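Local coordinates for FBP protein (Leishmania major, PDB 5OEY) that probably hydrolyses fructose 1,6-bisphosphate to fructose 6-phosphate and phosphate, working as a metal-dependent homotetramer in carbohydrate biosynthesis, at residues L114-P119 against G137-P142; R280-A285 against Q309-L314. All blocks are in the same frame, centred on the assembly; numbering follows the deposited sequence.

Interaction 1 of 2, residues L114-P119 against G137-P142; sequences LIFFDP and GVWRLP. With MN (manganese (II) ion), chain N; MN (manganese (II) ion), chain O.
L114 and F116 pair with W139 and G137 across two antiparallel strands, each pair exchanging two backbone hydrogen bonds. The bond from F116 N to G137 O is 3.0 Å long and nearly straight (171° at the hydrogen), whereas L114 N meets W139 O at 155°. Between them, I115 and V138 form a non-hydrogen-bonded pair whose side chains leave the other face of the sheet. A beta-branched, wholly apolar side chain suits I115, which lies in a strand and is buried against helices 27-48 and 72-87. Its CB lies 4.0 Å from G137 O, CG1 comes closer to the same oxygen at 3.5 Å, and the terminal CD1 reaches V138 CG2 at 4.1 Å. With CG1 anti to the backbone N (chi1 -174°) the chain runs out extended and crosses V138 at a slant.

On the face of L114 and F116, the ring of F116 and the indole of W139 cross at about a right angle, CD1 of F116 lying 3.5 Å from CZ3 of W139. The indole also passes over G137, whose lack of a side chain lets it lie close to the strand. Its polar NE1 is satisfied by the carbonyl of K161. L114 reaches past the strand end, where its CD1 is 4.0 Å from CB of L141; R140 turns outward to a salt bridge with D27, a residue of the AMP site. Beyond the paired residues, D118 bridges two manganese ions, OD1 to one and OD2 to the other. This is a beta hairpin of the N-terminal domain, carrying a ligand of the two-metal site of class 1 fructose-1,6-bisphosphatases.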
ATOM      1  N   LEU C 114       3.112   6.679 -32.398  1.00 34.69           N
ATOM      2  CA  LEU C 114       2.148   7.740 -32.208  1.00 38.26           C
ATOM      3  C   LEU C 114       1.136   7.173 -31.252  1.00 35.15           C
ATOM      4  O   LEU C 114       0.600   6.097 -31.486  1.00 34.55           O
ATOM      5  CB  LEU C 114       1.423   8.121 -33.504  1.00 42.78           C
ATOM      6  CG  LEU C 114       2.243   8.784 -34.612  1.00 46.82           C
ATOM      7  CD1 LEU C 114       2.950   7.753 -35.493  1.00 47.10           C
ATOM      8  CD2 LEU C 114       1.351   9.684 -35.462  1.00 48.36           C
ATOM      9  N   ILE C 115       0.872   7.882 -30.171  1.00 31.97           N
ATOM     10  CA  ILE C 115      -0.067   7.374 -29.202  1.00 30.32           C
ATOM     11  C   ILE C 115      -1.138   8.432 -28.933  1.00 26.68           C
ATOM     12  O   ILE C 115      -0.838   9.608 -28.760  1.00 24.95           O
ATOM     13  CB  ILE C 115       0.642   6.805 -27.936  1.00 32.57           C
ATOM     14  CG1 ILE C 115      -0.372   6.149 -27.005  1.00 34.04           C
ATOM     15  CG2 ILE C 115       1.412   7.889 -27.206  1.00 33.38           C
ATOM     16  CD1 ILE C 115       0.253   5.423 -25.852  1.00 36.15           C
ATOM     17  N   PHE C 116      -2.394   7.992 -28.944  1.00 24.23           N
ATOM     18  CA  PHE C 116      -3.538   8.861 -28.700  1.00 23.31           C
ATOM     19  C   PHE C 116      -4.244   8.306 -27.505  1.00 22.01           C
ATOM     20  O   PHE C 116      -4.499   7.112 -27.467  1.00 22.27           O
ATOM     21  CB  PHE C 116      -4.435   8.908 -29.933  1.00 23.33           C
ATOM     22  CG  PHE C 116      -3.743   9.491 -31.114  1.00 24.99           C
ATOM     23  CD1 PHE C 116      -2.968   8.686 -31.954  1.00 25.00           C
ATOM     24  CD2 PHE C 116      -3.747  10.861 -31.321  1.00 26.28           C
ATOM     25  CE1 PHE C 116      -2.243   9.221 -32.996  1.00 25.51           C
ATOM     26  CE2 PHE C 116      -3.034  11.409 -32.382  1.00 27.71           C
ATOM     27  CZ  PHE C 116      -2.278  10.585 -33.218  1.00 27.40           C
ATOM     28  N   PHE C 117      -4.495   9.134 -26.505  1.00 20.54           N
ATOM     29  CA  PHE C 117      -5.046   8.615 -25.276  1.00 20.83           C
ATOM     30  C   PHE C 117      -6.078   9.508 -24.609  1.00 20.91           C
ATOM     31  O   PHE C 117      -6.037  10.732 -24.717  1.00 20.53           O
ATOM     32  CB  PHE C 117      -3.910   8.280 -24.282  1.00 21.40           C
ATOM     33  CG  PHE C 117      -3.055   9.453 -23.899  1.00 20.71           C
ATOM     34  CD1 PHE C 117      -1.937   9.775 -24.639  1.00 20.29           C
ATOM     35  CD2 PHE C 117      -3.380  10.231 -22.790  1.00 20.40           C
ATOM     36  CE1 PHE C 117      -1.163  10.868 -24.283  1.00 20.95           C
ATOM     37  CE2 PHE C 117      -2.612  11.319 -22.436  1.00 20.09           C
ATOM     38  CZ  PHE C 117      -1.500  11.638 -23.180  1.00 20.53           C
ATOM     39  N   ASP C 118      -7.003   8.858 -23.914  1.00 21.27           N
ATOM     40  CA  ASP C 118      -7.924   9.519 -22.996  1.00 21.90           C
ATOM     41  C   ASP C 118      -7.388   9.193 -21.613  1.00 21.32           C
ATOM     42  O   ASP C 118      -7.561   8.083 -21.135  1.00 21.31           O
ATOM     43  CB  ASP C 118      -9.348   8.963 -23.157  1.00 22.24           C
ATOM     44  CG  ASP C 118     -10.350   9.619 -22.235  1.00 21.85           C
ATOM     45  OD1 ASP C 118     -10.023  10.578 -21.514  1.00 24.02           O
ATOM     46  OD2 ASP C 118     -11.494   9.222 -22.265  1.00 20.59           O
ATOM     47  N   PRO C 119      -6.724  10.143 -20.974  1.00 21.88           N
ATOM     48  CA  PRO C 119      -6.028   9.803 -19.743  1.00 23.33           C
ATOM     49  C   PRO C 119      -6.953   9.505 -18.568  1.00 21.98           C
ATOM     50  O   PRO C 119      -6.555   8.761 -17.666  1.00 21.68           O
ATOM     51  CB  PRO C 119      -5.198  11.056 -19.470  1.00 24.57           C
ATOM     52  CG  PRO C 119      -6.031  12.154 -20.025  1.00 24.01           C
ATOM     53  CD  PRO C 119      -6.593  11.573 -21.287  1.00 23.11           C
ATOM     54  N   GLY C 137      -4.610   4.261 -27.902  1.00 18.02           N
ATOM     55  CA  GLY C 137      -4.413   3.599 -29.178  1.00 18.75           C
ATOM     56  C   GLY C 137      -3.027   3.921 -29.652  1.00 19.76           C
ATOM     57  O   GLY C 137      -2.592   5.049 -29.528  1.00 20.11           O
ATOM     58  N   VAL C 138      -2.337   2.924 -30.194  1.00 22.20           N
ATOM     59  CA  VAL C 138      -0.953   3.067 -30.656  1.00 23.85           C
ATOM     60  C   VAL C 138      -0.866   2.797 -32.140  1.00 24.95           C
ATOM     61  O   VAL C 138      -1.192   1.701 -32.598  1.00 25.19           O
ATOM     62  CB  VAL C 138      -0.006   2.081 -29.930  1.00 23.96           C
ATOM     63  CG1 VAL C 138       1.452   2.324 -30.319  1.00 23.76           C
ATOM     64  CG2 VAL C 138      -0.159   2.230 -28.415  1.00 24.77           C
ATOM     65  N   TRP C 139      -0.415   3.804 -32.880  1.00 26.67           N
ATOM     66  CA  TRP C 139       0.026   3.630 -34.254  1.00 28.91           C
ATOM     67  C   TRP C 139       1.535   3.710 -34.304  1.00 30.84           C
ATOM     68  O   TRP C 139       2.168   4.306 -33.443  1.00 29.23           O
ATOM     69  CB  TRP C 139      -0.531   4.719 -35.173  1.00 29.88           C
ATOM     70  CG  TRP C 139      -1.946   4.574 -35.508  1.00 31.19           C
ATOM     71  CD1 TRP C 139      -2.466   4.085 -36.673  1.00 31.85           C
ATOM     72  CD2 TRP C 139      -3.050   4.903 -34.673  1.00 31.09           C
ATOM     73  NE1 TRP C 139      -3.830   4.097 -36.616  1.00 30.71           N
ATOM     74  CE2 TRP C 139      -4.215   4.590 -35.392  1.00 30.92           C
ATOM     75  CE3 TRP C 139      -3.171   5.407 -33.360  1.00 30.85           C
ATOM     76  CZ2 TRP C 139      -5.476   4.785 -34.855  1.00 31.48           C
ATOM     77  CZ3 TRP C 139      -4.437   5.600 -32.828  1.00 29.28           C
ATOM     78  CH2 TRP C 139      -5.566   5.298 -33.572  1.00 30.27           C
ATOM     79  N   ARG C 140       2.091   3.156 -35.377  1.00 34.53           N
ATOM     80  CA  ARG C 140       3.518   3.131 -35.634  1.00 36.71           C
ATOM     81  C   ARG C 140       3.737   4.018 -36.845  1.00 37.55           C
ATOM     82  O   ARG C 140       3.054   3.871 -37.843  1.00 40.58           O
ATOM     83  CB  ARG C 140       3.956   1.672 -35.843  1.00 38.68           C
ATOM     84  CG  ARG C 140       5.176   1.430 -36.706  1.00 42.57           C
ATOM     85  CD  ARG C 140       5.761   0.054 -36.427  1.00 46.50           C
ATOM     86  NE  ARG C 140       6.586  -0.003 -35.223  1.00 52.06           N
ATOM     87  CZ  ARG C 140       7.834   0.479 -35.091  1.00 60.85           C
ATOM     88  NH1 ARG C 140       8.454   1.092 -36.087  1.00 57.84           N
ATOM     89  NH2 ARG C 140       8.474   0.342 -33.924  1.00 68.33           N
ATOM     90  N   LEU C 141       4.694   4.935 -36.742  1.00 42.48           N
ATOM     91  CA  LEU C 141       5.027   5.923 -37.793  1.00 46.92           C
ATOM     92  C   LEU C 141       5.264   5.229 -39.137  1.00 51.86           C
ATOM     93  O   LEU C 141       6.065   4.289 -39.165  1.00 50.33           O
ATOM     94  CB  LEU C 141       6.313   6.642 -37.382  1.00 47.44           C
ATOM     95  CG  LEU C 141       6.863   7.841 -38.143  1.00 48.72           C
ATOM     96  CD1 LEU C 141       5.896   9.015 -38.157  1.00 49.23           C
ATOM     97  CD2 LEU C 141       8.179   8.261 -37.489  1.00 46.79           C
ATOM     98  N   PRO C 142       4.567   5.662 -40.237  1.00 54.89           N
ATOM     99  CA  PRO C 142       4.702   4.956 -41.533  1.00 56.36           C
ATOM    100  C   PRO C 142       6.132   4.929 -42.057  1.00 61.51           C
ATOM    101  O   PRO C 142       6.963   5.745 -41.637  1.00 59.81           O
ATOM    102  CB  PRO C 142       3.792   5.740 -42.485  1.00 50.92           C
ATOM    103  CG  PRO C 142       2.874   6.515 -41.624  1.00 50.88           C
ATOM    104  CD  PRO C 142       3.545   6.724 -40.302  1.00 52.54           C
TER
HETATM  105 MN    MN N 702     -11.490  11.663 -20.552  1.00 31.35          MN
HETATM  106 MN    MN O 703     -13.624   9.382 -22.239  1.00 20.99          MN
HETATM  107  O   HOH W   1     -10.325  12.857 -19.786  1.00 33.86           O

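Interaction 2 of 2, residues R280-A285 against Q309-L314. With MN (manganese (II) ion), chain O; PO4 (phosphate ion), chain M.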
ATOM      1  N   ARG C 280     -15.048  10.282 -29.160  1.00 32.06           N
ATOM      2  CA  ARG C 280     -13.965  10.726 -30.016  1.00 29.74           C
ATOM      3  C   ARG C 280     -13.335   9.525 -30.720  1.00 28.20           C
ATOM      4  O   ARG C 280     -13.206   8.449 -30.135  1.00 24.74           O
ATOM      5  CB  ARG C 280     -12.902  11.403 -29.183  1.00 31.09           C
ATOM      6  CG  ARG C 280     -13.141  12.832 -28.801  1.00 32.92           C
ATOM      7  CD  ARG C 280     -14.412  13.080 -28.027  1.00 34.42           C
ATOM      8  NE  ARG C 280     -14.322  12.728 -26.645  1.00 37.36           N
ATOM      9  CZ  ARG C 280     -14.222  13.568 -25.617  1.00 40.13           C
ATOM     10  NH1 ARG C 280     -14.178  13.053 -24.404  1.00 40.80           N
ATOM     11  NH2 ARG C 280     -14.144  14.877 -25.770  1.00 41.74           N
ATOM     12  N   LEU C 281     -12.973   9.688 -31.991  1.00 28.34           N
ATOM     13  CA  LEU C 281     -12.515   8.546 -32.801  1.00 28.24           C
ATOM     14  C   LEU C 281     -11.143   8.046 -32.376  1.00 27.63           C
ATOM     15  O   LEU C 281     -10.969   6.834 -32.221  1.00 26.37           O
ATOM     16  CB  LEU C 281     -12.516   8.876 -34.305  1.00 26.87           C
ATOM     17  CG  LEU C 281     -12.051   7.803 -35.303  1.00 26.27           C
ATOM     18  CD1 LEU C 281     -13.011   6.633 -35.305  1.00 25.82           C
ATOM     19  CD2 LEU C 281     -11.945   8.367 -36.716  1.00 26.71           C
ATOM     20  N   LEU C 282     -10.187   8.964 -32.204  1.00 27.22           N
ATOM     21  CA  LEU C 282      -8.757   8.580 -32.066  1.00 27.64           C
ATOM     22  C   LEU C 282      -8.441   7.934 -30.727  1.00 26.47           C
ATOM     23  O   LEU C 282      -7.722   6.945 -30.686  1.00 25.00           O
ATOM     24  CB  LEU C 282      -7.816   9.782 -32.250  1.00 28.79           C
ATOM     25  CG  LEU C 282      -7.367  10.205 -33.632  1.00 31.53           C
ATOM     26  CD1 LEU C 282      -6.410   9.177 -34.202  1.00 32.98           C
ATOM     27  CD2 LEU C 282      -8.571  10.355 -34.541  1.00 33.72           C
ATOM     28  N   TYR C 283      -9.000   8.486 -29.651  1.00 25.12           N
ATOM     29  CA  TYR C 283      -8.654   8.054 -28.299  1.00 24.27           C
ATOM     30  C   TYR C 283      -9.763   7.413 -27.473  1.00 23.24           C
ATOM     31  O   TYR C 283      -9.583   7.190 -26.273  1.00 23.76           O
ATOM     32  CB  TYR C 283      -8.007   9.194 -27.514  1.00 24.78           C
ATOM     33  CG  TYR C 283      -8.657  10.532 -27.663  1.00 25.60           C
ATOM     34  CD1 TYR C 283      -9.777  10.855 -26.886  1.00 27.17           C
ATOM     35  CD2 TYR C 283      -8.162  11.480 -28.541  1.00 26.37           C
ATOM     36  CE1 TYR C 283     -10.395  12.086 -26.983  1.00 27.44           C
ATOM     37  CE2 TYR C 283      -8.764  12.719 -28.666  1.00 28.61           C
ATOM     38  CZ  TYR C 283      -9.885  13.032 -27.881  1.00 29.24           C
ATOM     39  OH  TYR C 283     -10.488  14.296 -28.007  1.00 27.98           O
ATOM     40  N   GLU C 284     -10.896   7.112 -28.095  1.00 21.62           N
ATOM     41  CA  GLU C 284     -11.965   6.395 -27.407  1.00 22.21           C
ATOM     42  C   GLU C 284     -12.504   5.286 -28.276  1.00 22.55           C
ATOM     43  O   GLU C 284     -12.307   4.120 -27.987  1.00 24.07           O
ATOM     44  CB  GLU C 284     -13.091   7.348 -27.003  1.00 22.95           C
ATOM     45  CG  GLU C 284     -12.699   8.338 -25.916  1.00 23.64           C
ATOM     46  CD  GLU C 284     -13.799   9.329 -25.523  1.00 23.90           C
ATOM     47  OE1 GLU C 284     -14.550   9.775 -26.408  1.00 23.52           O
ATOM     48  OE2 GLU C 284     -13.866   9.749 -24.346  1.00 24.44           O
ATOM     49  N   ALA C 285     -13.129   5.650 -29.386  1.00 22.78           N
ATOM     50  CA  ALA C 285     -13.826   4.686 -30.219  1.00 21.05           C
ATOM     51  C   ALA C 285     -12.935   3.698 -30.958  1.00 20.11           C
ATOM     52  O   ALA C 285     -13.236   2.512 -30.973  1.00 20.53           O
ATOM     53  CB  ALA C 285     -14.711   5.419 -31.206  1.00 21.75           C
ATOM     54  N   GLN C 309     -12.844   3.789 -40.740  1.00 38.55           N
ATOM     55  CA  GLN C 309     -13.073   5.230 -40.893  1.00 43.39           C
ATOM     56  C   GLN C 309     -11.795   6.014 -41.054  1.00 46.48           C
ATOM     57  O   GLN C 309     -10.791   5.711 -40.412  1.00 49.03           O
ATOM     58  CB  GLN C 309     -13.824   5.828 -39.718  1.00 46.86           C
ATOM     59  CG  GLN C 309     -15.331   5.753 -39.858  1.00 53.02           C
ATOM     60  CD  GLN C 309     -16.044   6.313 -38.637  1.00 58.94           C
ATOM     61  OE1 GLN C 309     -15.587   7.286 -38.017  1.00 61.09           O
ATOM     62  NE2 GLN C 309     -17.150   5.683 -38.259  1.00 61.41           N
ATOM     63  N   SER C 310     -11.857   7.017 -41.933  1.00 50.02           N
ATOM     64  CA  SER C 310     -10.734   7.901 -42.212  1.00 51.65           C
ATOM     65  C   SER C 310     -10.651   8.934 -41.137  1.00 49.61           C
ATOM     66  O   SER C 310     -11.663   9.475 -40.703  1.00 48.30           O
ATOM     67  CB  SER C 310     -10.862   8.569 -43.596  1.00 53.40           C
ATOM     68  OG  SER C 310     -12.173   9.029 -43.847  1.00 53.85           O
ATOM     69  N   ILE C 311      -9.431   9.183 -40.698  1.00 49.20           N
ATOM     70  CA  ILE C 311      -9.169  10.164 -39.668  1.00 49.68           C
ATOM     71  C   ILE C 311      -8.912  11.490 -40.373  1.00 51.39           C
ATOM     72  O   ILE C 311      -7.968  11.593 -41.147  1.00 46.82           O
ATOM     73  CB  ILE C 311      -7.972   9.721 -38.811  1.00 47.75           C
ATOM     74  CG1 ILE C 311      -8.392   8.506 -37.970  1.00 46.05           C
ATOM     75  CG2 ILE C 311      -7.466  10.861 -37.929  1.00 48.09           C
ATOM     76  CD1 ILE C 311      -7.247   7.607 -37.585  1.00 45.05           C
ATOM     77  N   THR C 312      -9.767  12.480 -40.102  1.00 55.75           N
ATOM     78  CA  THR C 312      -9.625  13.834 -40.658  1.00 56.28           C
ATOM     79  C   THR C 312      -8.988  14.828 -39.665  1.00 56.69           C
ATOM     80  O   THR C 312      -8.378  15.804 -40.095  1.00 59.37           O
ATOM     81  CB  THR C 312     -10.982  14.409 -41.176  1.00 58.87           C
ATOM     82  OG1 THR C 312     -11.984  14.417 -40.131  1.00 58.68           O
ATOM     83  CG2 THR C 312     -11.496  13.610 -42.390  1.00 57.21           C
ATOM     84  N   ARG C 313      -9.120  14.588 -38.357  1.00 51.29           N
ATOM     85  CA  ARG C 313      -8.793  15.592 -37.345  1.00 49.78           C
ATOM     86  C   ARG C 313      -8.699  14.953 -35.961  1.00 47.84           C
ATOM     87  O   ARG C 313      -9.412  13.998 -35.669  1.00 51.52           O
ATOM     88  CB  ARG C 313      -9.892  16.676 -37.397  1.00 52.61           C
ATOM     89  CG  ARG C 313     -10.186  17.454 -36.120  1.00 58.41           C
ATOM     90  CD  ARG C 313     -11.359  18.394 -36.315  1.00 62.01           C
ATOM     91  NE  ARG C 313     -12.610  17.926 -35.708  1.00 68.66           N
ATOM     92  CZ  ARG C 313     -13.588  17.261 -36.337  1.00 72.76           C
ATOM     93  NH1 ARG C 313     -13.507  16.956 -37.634  1.00 71.94           N
ATOM     94  NH2 ARG C 313     -14.678  16.886 -35.661  1.00 72.46           N
ATOM     95  N   LEU C 314      -7.843  15.502 -35.099  1.00 44.16           N
ATOM     96  CA  LEU C 314      -7.537  14.871 -33.805  1.00 39.71           C
ATOM     97  C   LEU C 314      -8.746  14.655 -32.903  1.00 37.18           C
ATOM     98  O   LEU C 314      -8.963  13.533 -32.426  1.00 38.84           O
ATOM     99  CB  LEU C 314      -6.397  15.600 -33.088  1.00 39.13           C
ATOM    100  CG  LEU C 314      -6.134  15.324 -31.598  1.00 41.19           C
ATOM    101  CD1 LEU C 314      -5.510  13.945 -31.447  1.00 42.24           C
ATOM    102  CD2 LEU C 314      -5.286  16.361 -30.861  1.00 40.14           C
TER
HETATM  103 MN    MN O 703     -13.624   9.382 -22.239  1.00 20.99          MN
HETATM  104  P   PO4 M 701     -14.585  11.716 -20.541  1.00 38.35           P
HETATM  105  O1  PO4 M 701     -14.703  12.802 -21.595  1.00 41.63           O
HETATM  106  O2  PO4 M 701     -15.152  10.407 -20.973  1.00 35.23           O
HETATM  107  O3  PO4 M 701     -15.261  12.148 -19.259  1.00 39.41           O
HETATM  108  O4  PO4 M 701     -13.102  11.533 -20.332  1.00 41.45           O
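L282 and I311 reach toward each other tip to tip where the first turn of helix 281-294, with R280 at its N-cap position and widened to a pi-type turn, meets the loop before strand 317-323 in the C-terminal domain. Here the packing is close: CD2 of L282 lies 3.6 Å from CG2 of I311, while its CD1 meets CD1 of I311 at 3.8 Å. L281 slants across I311, its CD2 3.8 Å from CG1 of I311. L281 has CG anti to the backbone N (chi1 179°), which sends its methyls to I311 and to the amide oxygen of Q309. Leucine and isoleucine fit this buried seam, which is held by apolar contact.

The outer side of the loop is looser. S310 and R313 are exposed, their CB atoms directed away from the helix, and add little; the guanidinium of R313 has a long, weak ion pair with E276. Q309 is only partly buried. At the other end, Y283 brings CE2 within 3.9 Å of L314 O, while its hydroxyl is engaged by H315.

The far side of the helical turn is polar. R280 and E284 form a salt bridge, with CE1 of Y283 above one face of the guanidinium, offset toward its rim; E284 also binds a manganese ion that holds a phosphate, probably from the crystallisation liquor. E284 OE1 accepts two bonds: R280 N comes to its anti lone pair at 2.8 Å, and R280 NE from above the carboxylate plane at 3.0 Å.

Interaction 1 comes first along the chain and is complete before interaction 2 begins; the former belongs to the N-terminal domain, the latter to the C-terminal domain. Their centres lie about 11 Å apart, and they touch directly: CD2 of F116 lies 3.6 Å from CD1 of L314, and the backbone carbon C of F117 is 3.5 Å from CB of Y283. Strand 113-121 thus packs on helix 281-294 and the loop 309-314. At the end of this seam, D118 and E284 bind the same manganese ion, which probably offsets the repulsion between their carboxylates. The metal site is therefore assembled from both halves of the chain.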